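Local coordinates for Serine/threonine-protein kinase Tel1 (Chaetomium thermophilum, PDB 6SKY) that phosphorylates serine and threonine in proteins using ATP, and probably senses DNA damage and activates checkpoint signalling after genotoxic stress, at residues A1953-F1958 against I1982-S1987. Numbering follows the deposited sequence.
Sequences AKSLAF and IKALSS
Small, mainly apolar and buried, this helix-helix contact joins the first turns of helix 1953-1968 to the last turns of helix 1974-1988, with Ser-1955 and Leu-1956 meeting Ala-1984 and Leu-1985. Between the two segments the backbones are nearest at Leu-1956 and Ala-1984, whose CA atoms are 6.6 Å apart, a spacing consistent with the small side chain of Ala-1984. Its CB points at the facing helix and lies 4.1 Å from OG of Ser-1955. That approach is van der Waals only: the hydroxyl is turned back to its own chain, hydrogen-bonded to the carbonyl oxygen of Asp-1951 and more weakly to that of Gly-1952. A chi1 of 62°, with OG between the backbone N and the carbonyl carbon, goes with this reach back to Asp-1951.

The leucines meet beside this point. CD2 of Leu-1985 lies across from both methyls of Leu-1956, 4.4 Å from CD1 and 4.4 Å from CD2, a loose touch, and each side chain leaves its helix obliquely before its branched end reaches across. In Leu-1956 chi1 of 170° sends CG outward from its own helix, and the turn about CB-CG (chi2 61°) then brings the methyls, CD1 most, round toward the partner. The two consecutive helices form a helical hairpin, start of one against end of the next, within the FAT region of the alpha-solenoid. Leu-1985 also rests on Ser-1994 and Leu-1997 of helix 1991-1999, while Leu-1956 packs on Leu-1993 of the second subunit, so the leucine contact reaches the dimer interface.

Ser-1987 OG hydrogen-bonds to the carbonyl oxygen of Ala-1984, three residues earlier, at 2.8 Å with a C=O...OG angle of 128°. No hydrogen bond crosses between the two segments.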
# COMPACT_ATOMS: atom_id res chain seq x y z
N ALA A 1953 3.86 11.40 -5.88
CA ALA A 1953 2.70 11.26 -6.74
C ALA A 1953 1.41 11.66 -6.06
O ALA A 1953 0.43 11.98 -6.74
CB ALA A 1953 2.60 9.81 -7.23
N LYS A 1954 1.39 11.67 -4.73
CA LYS A 1954 0.14 11.95 -4.02
C LYS A 1954 -0.28 13.40 -4.20
O LYS A 1954 -1.48 13.69 -4.28
CB LYS A 1954 0.30 11.61 -2.55
CG LYS A 1954 -0.96 11.78 -1.74
CD LYS A 1954 -1.74 10.50 -1.64
CE LYS A 1954 -2.87 10.64 -0.64
NZ LYS A 1954 -3.59 9.35 -0.45
N SER A 1955 0.67 14.32 -4.26
CA SER A 1955 0.31 15.69 -4.57
C SER A 1955 0.17 15.92 -6.06
O SER A 1955 -0.56 16.82 -6.47
CB SER A 1955 1.33 16.67 -3.99
OG SER A 1955 2.61 16.45 -4.55
N LEU A 1956 0.83 15.10 -6.87
CA LEU A 1956 0.68 15.20 -8.31
C LEU A 1956 -0.74 14.86 -8.74
O LEU A 1956 -1.27 15.48 -9.66
CB LEU A 1956 1.68 14.27 -9.00
CG LEU A 1956 1.53 14.06 -10.50
CD1 LEU A 1956 1.66 15.36 -11.24
CD2 LEU A 1956 2.56 13.08 -10.99
N ALA A 1957 -1.38 13.92 -8.06
CA ALA A 1957 -2.77 13.59 -8.36
C ALA A 1957 -3.70 14.78 -8.13
O ALA A 1957 -4.44 15.21 -9.03
CB ALA A 1957 -3.22 12.41 -7.52
N PHE A 1958 -3.68 15.33 -6.92
CA PHE A 1958 -4.56 16.44 -6.57
C PHE A 1958 -4.24 17.68 -7.39
O PHE A 1958 -5.15 18.41 -7.81
CB PHE A 1958 -4.45 16.74 -5.08
CG PHE A 1958 -5.05 15.69 -4.20
CD1 PHE A 1958 -4.39 14.51 -3.97
CD2 PHE A 1958 -6.27 15.89 -3.60
CE1 PHE A 1958 -4.94 13.55 -3.16
CE2 PHE A 1958 -6.81 14.93 -2.80
CZ PHE A 1958 -6.15 13.76 -2.58
N ILE A 1982 5.13 22.15 -11.25
CA ILE A 1982 6.56 22.12 -11.53
C ILE A 1982 7.31 21.82 -10.25
O ILE A 1982 8.16 20.92 -10.21
CB ILE A 1982 7.01 23.44 -12.17
CG1 ILE A 1982 6.27 23.67 -13.48
CG2 ILE A 1982 8.49 23.40 -12.44
CD1 ILE A 1982 6.27 25.09 -13.92
N LYS A 1983 6.95 22.51 -9.17
CA LYS A 1983 7.57 22.25 -7.88
C LYS A 1983 7.46 20.78 -7.54
O LYS A 1983 8.47 20.11 -7.29
CB LYS A 1983 6.92 23.12 -6.81
CG LYS A 1983 7.68 23.19 -5.51
CD LYS A 1983 6.85 23.85 -4.43
CE LYS A 1983 7.50 23.68 -3.07
NZ LYS A 1983 6.58 24.06 -1.97
N ALA A 1984 6.25 20.24 -7.60
CA ALA A 1984 6.05 18.83 -7.30
C ALA A 1984 6.92 17.96 -8.19
O ALA A 1984 7.61 17.06 -7.71
CB ALA A 1984 4.58 18.46 -7.47
N LEU A 1985 6.94 18.24 -9.50
CA LEU A 1985 7.66 17.37 -10.41
C LEU A 1985 9.16 17.47 -10.24
O LEU A 1985 9.88 16.64 -10.80
CB LEU A 1985 7.28 17.68 -11.85
CG LEU A 1985 5.91 17.21 -12.29
CD1 LEU A 1985 5.57 17.77 -13.64
CD2 LEU A 1985 5.87 15.71 -12.34
N SER A 1986 9.65 18.44 -9.48
CA SER A 1986 11.07 18.47 -9.18
C SER A 1986 11.38 17.73 -7.89
O SER A 1986 12.50 17.24 -7.72
CB SER A 1986 11.57 19.91 -9.10
OG SER A 1986 11.70 20.46 -10.39
N SER A 1987 10.42 17.64 -6.98
CA SER A 1987 10.62 16.89 -5.75
C SER A 1987 10.58 15.39 -5.98
O SER A 1987 10.85 14.63 -5.05
CB SER A 1987 9.56 17.27 -4.72
OG SER A 1987 8.31 16.69 -5.05